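Local atomic coordinates of alpha-2,3-sialyltransferase (Campylobacter jejuni, PDB entry 2P2V), a protein that probably transfers sialic acid from a CMP-linked donor to galactose-ended acceptors in alpha-2,3 linkage, this chain being the glycosyltransferase part of a longer membrane protein. Residues F103-F117 with F272-M284. Numbering follows the deposited sequence.
Sequences FIESNDFLHQFYNFF and FYKNQLKADNKIM. With EDO (1,2-ethanediol), chain F; EDO (1,2-ethanediol), chain G.
Y273 pushes its ring edge into F116: Y273 CD1 sits over the centre of one F116 face, 3.7 Å above it, in an edge-to-face pair with planes at 83°. At the rim of the F116 ring comes F272 CD1. Over one face of Y273 lies an ethanediol, probably from the crystallisation liquor and not securely placed. The hydroxyl of Y273 lies near the plane of F109 at its edge, Y273 OH being 3.2 Å from F109 CE1, and also at the edge of F117; CG of Y273 anti to the backbone N (chi1 -174°) swings it there. F117 has F116 CB over one face and meets F73 edge-to-face, tying this aromatic cluster to helix 73-85. Helices 107-116 and 272-283 run roughly antiparallel (150°), their axes 10.2 Å apart at closest; 272-283 belongs to the last helix of this construct, which packs beside helices 107-116 and 73-85 in a protein built round a parallel sheet. F116 packs on I142, and F117 on Y143, of a second subunit. At the N-terminus of helix 107-116, S106 OG caps F109 N at 2.9 Å and gives a weak bond to D280 OD2. A water accepts from D108 N and donates to D280 OD1. M284, poorly ordered, rests SD 3.8 Å from S106 N.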
loop_
_atom_site.group_PDB
_atom_site.type_symbol
_atom_site.label_atom_id
_atom_site.label_comp_id
_atom_site.label_asym_id
_atom_site.label_seq_id
_atom_site.Cartn_x
_atom_site.Cartn_y
_atom_site.Cartn_z
ATOM N N PHE A 103 -12.081 -9.125 12.643
ATOM C CA PHE A 103 -13.353 -9.595 13.185
ATOM C C PHE A 103 -14.033 -8.555 14.064
ATOM O O PHE A 103 -15.122 -8.806 14.632
ATOM C CB PHE A 103 -13.185 -10.970 13.882
ATOM C CG PHE A 103 -12.218 -10.943 15.047
ATOM C CD1 PHE A 103 -10.856 -11.152 14.820
ATOM C CD2 PHE A 103 -12.662 -10.652 16.339
ATOM C CE1 PHE A 103 -9.921 -11.115 15.900
ATOM C CE2 PHE A 103 -11.733 -10.566 17.445
ATOM C CZ PHE A 103 -10.348 -10.797 17.211
ATOM N N ILE A 104 -13.396 -7.390 14.229
ATOM C CA ILE A 104 -13.999 -6.301 14.966
ATOM C C ILE A 104 -14.312 -5.134 14.050
ATOM O O ILE A 104 -15.403 -4.553 14.096
ATOM C CB ILE A 104 -13.103 -5.818 16.164
ATOM C CG1 ILE A 104 -12.672 -6.999 17.042
ATOM C CG2 ILE A 104 -13.820 -4.711 16.959
ATOM C CD1 ILE A 104 -11.879 -6.613 18.319
ATOM N N GLU A 105 -13.355 -4.752 13.218
ATOM C CA GLU A 105 -13.492 -3.671 12.257
ATOM C C GLU A 105 -13.257 -4.254 10.877
ATOM O O GLU A 105 -12.247 -4.892 10.618
ATOM C CB GLU A 105 -12.491 -2.532 12.510
ATOM C CG GLU A 105 -12.592 -1.878 13.930
ATOM C CD GLU A 105 -11.403 -2.299 14.826
ATOM O OE1 GLU A 105 -10.408 -2.778 14.257
ATOM O OE2 GLU A 105 -11.478 -2.184 16.071
ATOM N N SER A 106 -14.200 -4.053 9.972
ATOM C CA SER A 106 -14.041 -4.653 8.660
ATOM C C SER A 106 -12.900 -3.995 7.880
ATOM O O SER A 106 -12.569 -2.835 8.127
ATOM C CB SER A 106 -15.327 -4.494 7.851
ATOM O OG SER A 106 -15.441 -3.186 7.314
ATOM N N ASN A 107 -12.322 -4.713 6.924
ATOM C CA ASN A 107 -11.290 -4.130 6.042
ATOM C C ASN A 107 -11.754 -2.856 5.397
ATOM O O ASN A 107 -11.021 -1.858 5.366
ATOM C CB ASN A 107 -10.892 -5.120 4.938
ATOM C CG ASN A 107 -10.177 -6.329 5.467
ATOM O OD1 ASN A 107 -9.828 -6.435 6.662
ATOM N ND2 ASN A 107 -9.907 -7.262 4.560
ATOM N N ASP A 108 -12.997 -2.859 4.884
ATOM C CA ASP A 108 -13.501 -1.663 4.227
ATOM C C ASP A 108 -13.686 -0.505 5.187
ATOM O O ASP A 108 -13.439 0.600 4.811
ATOM C CB ASP A 108 -14.838 -1.894 3.525
ATOM C CG ASP A 108 -14.686 -2.579 2.123
ATOM O OD1 ASP A 108 -13.583 -2.573 1.519
ATOM O OD2 ASP A 108 -15.718 -3.108 1.626
ATOM N N PHE A 109 -14.175 -0.766 6.395
ATOM C CA PHE A 109 -14.338 0.297 7.399
ATOM C C PHE A 109 -12.985 0.968 7.606
ATOM O O PHE A 109 -12.890 2.204 7.559
ATOM C CB PHE A 109 -14.802 -0.256 8.739
ATOM C CG PHE A 109 -14.931 0.808 9.812
ATOM C CD1 PHE A 109 -16.076 1.596 9.909
ATOM C CD2 PHE A 109 -13.892 1.042 10.712
ATOM C CE1 PHE A 109 -16.173 2.641 10.879
ATOM C CE2 PHE A 109 -13.963 2.074 11.681
ATOM C CZ PHE A 109 -15.092 2.867 11.790
ATOM N N LEU A 110 -11.960 0.166 7.850
ATOM C CA LEU A 110 -10.629 0.800 8.180
ATOM C C LEU A 110 -10.020 1.498 6.989
ATOM O O LEU A 110 -9.435 2.591 7.124
ATOM C CB LEU A 110 -9.651 -0.217 8.771
ATOM C CG LEU A 110 -10.048 -0.778 10.157
ATOM C CD1 LEU A 110 -9.087 -1.858 10.607
ATOM C CD2 LEU A 110 -10.132 0.334 11.232
ATOM N N HIS A 111 -10.153 0.876 5.819
ATOM C CA HIS A 111 -9.623 1.380 4.535
ATOM C C HIS A 111 -10.204 2.728 4.139
ATOM O O HIS A 111 -9.502 3.620 3.632
ATOM C CB HIS A 111 -9.879 0.363 3.402
ATOM C CG HIS A 111 -9.457 0.837 2.041
ATOM N ND1 HIS A 111 -10.360 1.261 1.079
ATOM C CD2 HIS A 111 -8.233 0.930 1.471
ATOM C CE1 HIS A 111 -9.704 1.602 -0.016
ATOM N NE2 HIS A 111 -8.411 1.421 0.201
ATOM N N GLN A 112 -11.509 2.888 4.367
ATOM C CA GLN A 112 -12.253 4.072 3.936
ATOM C C GLN A 112 -12.440 5.049 5.058
ATOM O O GLN A 112 -12.979 6.086 4.834
ATOM C CB GLN A 112 -13.664 3.677 3.464
ATOM C CG GLN A 112 -13.535 2.754 2.307
ATOM C CD GLN A 112 -14.882 2.358 1.740
ATOM O OE1 GLN A 112 -14.992 2.093 0.542
ATOM N NE2 GLN A 112 -15.909 2.297 2.600
ATOM N N PHE A 113 -11.977 4.717 6.268
ATOM C CA PHE A 113 -12.198 5.607 7.400
ATOM C C PHE A 113 -11.871 7.049 7.141
ATOM O O PHE A 113 -12.714 7.925 7.349
ATOM C CB PHE A 113 -11.426 5.107 8.665
ATOM C CG PHE A 113 -11.729 5.914 9.864
ATOM C CD1 PHE A 113 -12.875 5.672 10.630
ATOM C CD2 PHE A 113 -10.894 6.981 10.225
ATOM C CE1 PHE A 113 -13.186 6.425 11.745
ATOM C CE2 PHE A 113 -11.217 7.736 11.290
ATOM C CZ PHE A 113 -12.331 7.458 12.106
ATOM N N TYR A 114 -10.608 7.356 6.786
ATOM C CA TYR A 114 -10.253 8.723 6.587
ATOM C C TYR A 114 -10.889 9.342 5.368
ATOM O O TYR A 114 -10.992 10.557 5.273
ATOM C CB TYR A 114 -8.723 8.828 6.497
ATOM C CG TYR A 114 -8.091 8.561 7.828
ATOM C CD1 TYR A 114 -8.440 9.320 8.936
ATOM C CD2 TYR A 114 -7.138 7.535 7.973
ATOM C CE1 TYR A 114 -7.828 9.064 10.203
ATOM C CE2 TYR A 114 -6.545 7.262 9.228
ATOM C CZ TYR A 114 -6.892 8.032 10.322
ATOM O OH TYR A 114 -6.309 7.813 11.572
ATOM N N ASN A 115 -11.352 8.503 4.430
ATOM C CA ASN A 115 -12.054 9.027 3.262
ATOM C C ASN A 115 -13.350 9.715 3.705
ATOM O O ASN A 115 -13.690 10.752 3.181
ATOM C CB ASN A 115 -12.368 7.877 2.245
ATOM C CG ASN A 115 -11.112 7.155 1.767
ATOM O OD1 ASN A 115 -10.580 6.298 2.442
ATOM N ND2 ASN A 115 -10.651 7.502 0.628
ATOM N N PHE A 116 -14.101 9.058 4.591
ATOM C CA PHE A 116 -15.319 9.591 5.163
ATOM C C PHE A 116 -15.114 10.610 6.279
ATOM O O PHE A 116 -15.909 11.526 6.384
ATOM C CB PHE A 116 -16.209 8.491 5.659
ATOM C CG PHE A 116 -16.875 7.727 4.531
ATOM C CD1 PHE A 116 -18.103 8.184 4.034
ATOM C CD2 PHE A 116 -16.286 6.628 3.982
ATOM C CE1 PHE A 116 -18.807 7.474 2.975
ATOM C CE2 PHE A 116 -16.969 5.903 2.895
ATOM C CZ PHE A 116 -18.223 6.383 2.419
ATOM N N PHE A 117 -14.072 10.432 7.103
ATOM C CA PHE A 117 -13.953 11.205 8.327
ATOM C C PHE A 117 -12.530 11.778 8.370
ATOM O O PHE A 117 -11.788 11.309 9.206
ATOM C CB PHE A 117 -14.193 10.285 9.511
ATOM C CG PHE A 117 -15.516 9.429 9.379
ATOM C CD1 PHE A 117 -16.766 10.082 9.371
ATOM C CD2 PHE A 117 -15.443 8.098 9.292
ATOM C CE1 PHE A 117 -17.954 9.306 9.214
ATOM C CE2 PHE A 117 -16.607 7.285 9.151
ATOM C CZ PHE A 117 -17.837 7.946 9.134
ATOM N N PHE A 272 -24.539 4.508 0.688
ATOM C CA PHE A 272 -23.380 3.778 0.277
ATOM C C PHE A 272 -22.704 3.190 1.520
ATOM O O PHE A 272 -22.374 1.996 1.585
ATOM C CB PHE A 272 -22.383 4.719 -0.466
ATOM C CG PHE A 272 -21.128 3.995 -0.895
ATOM C CD1 PHE A 272 -20.101 3.787 0.035
ATOM C CD2 PHE A 272 -21.010 3.470 -2.189
ATOM C CE1 PHE A 272 -18.977 3.063 -0.299
ATOM C CE2 PHE A 272 -19.851 2.793 -2.557
ATOM C CZ PHE A 272 -18.840 2.564 -1.592
ATOM N N TYR A 273 -22.468 4.073 2.490
ATOM C CA TYR A 273 -21.785 3.692 3.751
ATOM C C TYR A 273 -22.499 2.595 4.533
ATOM O O TYR A 273 -21.883 1.570 4.896
ATOM C CB TYR A 273 -21.639 4.946 4.591
ATOM C CG TYR A 273 -20.823 4.710 5.847
ATOM C CD1 TYR A 273 -19.490 5.135 5.914
ATOM C CD2 TYR A 273 -21.377 4.060 6.955
ATOM C CE1 TYR A 273 -18.727 4.893 7.085
ATOM C CE2 TYR A 273 -20.642 3.849 8.121
ATOM C CZ TYR A 273 -19.326 4.250 8.162
ATOM O OH TYR A 273 -18.558 4.052 9.311
ATOM N N LYS A 274 -23.833 2.746 4.683
ATOM C CA LYS A 274 -24.621 1.811 5.466
ATOM C C LYS A 274 -24.775 0.498 4.739
ATOM O O LYS A 274 -24.919 -0.566 5.369
ATOM C CB LYS A 274 -26.010 2.389 5.720
ATOM C CG LYS A 274 -26.082 3.380 6.816
ATOM C CD LYS A 274 -27.478 3.942 6.957
ATOM C CE LYS A 274 -27.584 4.779 8.215
ATOM N NZ LYS A 274 -28.996 5.199 8.435
ATOM N N ASN A 275 -24.823 0.539 3.416
ATOM C CA ASN A 275 -24.889 -0.676 2.570
ATOM C C ASN A 275 -23.674 -1.557 2.794
ATOM O O ASN A 275 -23.767 -2.773 2.980
ATOM C CB ASN A 275 -24.954 -0.306 1.080
ATOM C CG ASN A 275 -24.971 -1.532 0.153
ATOM O OD1 ASN A 275 -25.970 -2.230 0.068
ATOM N ND2 ASN A 275 -23.865 -1.778 -0.557
ATOM N N GLN A 276 -22.505 -0.902 2.762
ATOM C CA GLN A 276 -21.243 -1.585 2.952
ATOM C C GLN A 276 -21.125 -2.111 4.358
ATOM O O GLN A 276 -20.763 -3.272 4.542
ATOM C CB GLN A 276 -20.096 -0.651 2.643
ATOM C CG GLN A 276 -19.960 -0.393 1.192
ATOM C CD GLN A 276 -18.517 -0.270 0.796
ATOM O OE1 GLN A 276 -17.703 0.239 1.568
ATOM N NE2 GLN A 276 -18.185 -0.719 -0.413
ATOM N N LEU A 277 -21.464 -1.278 5.340
ATOM C CA LEU A 277 -21.386 -1.633 6.762
ATOM C C LEU A 277 -22.288 -2.822 7.086
ATOM O O LEU A 277 -21.872 -3.750 7.784
ATOM C CB LEU A 277 -21.746 -0.430 7.645
ATOM C CG LEU A 277 -21.163 -0.344 9.060
ATOM C CD1 LEU A 277 -19.691 -0.036 9.027
ATOM C CD2 LEU A 277 -21.878 0.700 9.883
ATOM N N LYS A 278 -23.508 -2.797 6.557
ATOM C CA LYS A 278 -24.422 -3.930 6.633
ATOM C C LYS A 278 -23.791 -5.190 6.089
ATOM O O LYS A 278 -23.732 -6.198 6.779
ATOM C CB LYS A 278 -25.695 -3.661 5.825
ATOM C CG LYS A 278 -26.887 -3.201 6.632
ATOM C CD LYS A 278 -28.170 -3.299 5.778
ATOM C CE LYS A 278 -29.144 -2.170 6.120
ATOM N NZ LYS A 278 -28.649 -0.818 5.674
ATOM N N ALA A 279 -23.328 -5.134 4.844
ATOM C CA ALA A 279 -22.796 -6.308 4.174
ATOM C C ALA A 279 -21.730 -7.022 5.013
ATOM O O ALA A 279 -21.761 -8.247 5.154
ATOM C CB ALA A 279 -22.254 -5.949 2.789
ATOM N N ASP A 280 -20.791 -6.272 5.582
ATOM C CA ASP A 280 -19.733 -6.939 6.345
ATOM C C ASP A 280 -19.918 -7.014 7.867
ATOM O O ASP A 280 -19.181 -7.722 8.528
ATOM C CB ASP A 280 -18.321 -6.506 5.909
ATOM C CG ASP A 280 -18.231 -5.034 5.592
ATOM O OD1 ASP A 280 -17.882 -4.682 4.439
ATOM O OD2 ASP A 280 -18.517 -4.226 6.505
ATOM N N ASN A 281 -20.916 -6.333 8.420
ATOM C CA ASN A 281 -21.336 -6.633 9.795
ATOM C C ASN A 281 -22.067 -7.967 9.831
ATOM O O ASN A 281 -22.047 -8.671 10.838
ATOM C CB ASN A 281 -22.237 -5.537 10.393
ATOM C CG ASN A 281 -21.461 -4.271 10.773
ATOM O OD1 ASN A 281 -20.305 -4.104 10.393
ATOM N ND2 ASN A 281 -22.110 -3.374 11.515
ATOM N N LYS A 282 -22.719 -8.303 8.722
ATOM C CA LYS A 282 -23.412 -9.582 8.573
ATOM C C LYS A 282 -22.403 -10.737 8.535
ATOM O O LYS A 282 -22.625 -11.773 9.184
ATOM C CB LYS A 282 -24.270 -9.580 7.302
ATOM C CG LYS A 282 -25.252 -10.743 7.203
ATOM C CD LYS A 282 -25.863 -10.800 5.817
ATOM C CE LYS A 282 -26.764 -12.010 5.637
ATOM N NZ LYS A 282 -26.825 -12.373 4.188
ATOM N N ILE A 283 -21.307 -10.545 7.785
ATOM C CA ILE A 283 -20.183 -11.501 7.710
ATOM C C ILE A 283 -19.537 -11.714 9.098
ATOM O O ILE A 283 -19.423 -12.855 9.565
ATOM C CB ILE A 283 -19.113 -11.066 6.648
ATOM C CG1 ILE A 283 -19.739 -10.993 5.249
ATOM C CG2 ILE A 283 -17.906 -12.008 6.664
ATOM C CD1 ILE A 283 -18.898 -10.237 4.203
ATOM N N MET A 284 -19.119 -10.619 9.745
ATOM C CA MET A 284 -18.731 -10.641 11.167
ATOM C C MET A 284 -19.998 -10.842 12.040
ATOM O O MET A 284 -20.955 -11.357 12.656
ATOM C CB MET A 284 -17.979 -9.345 11.575
ATOM C CG MET A 284 -16.917 -8.797 10.558
ATOM S SD MET A 284 -16.049 -7.244 11.027
ATOM C CE MET A 284 -17.419 -6.112 11.292
HETATM C C1 EDO F . -17.655 2.180 4.635
HETATM O O1 EDO F . -16.434 2.774 5.081
HETATM C C2 EDO F . -17.837 0.824 5.289
HETATM O O2 EDO F . -18.867 1.005 6.263
HETATM C C1 EDO G . -16.887 -1.806 11.429
HETATM O O1 EDO G . -16.702 -3.055 10.745
HETATM C C2 EDO G . -17.748 -2.123 12.632
HETATM O O2 EDO G . -19.085 -1.861 12.254
HETATM O O HOH W 1 -14.874 -5.169 4.224
#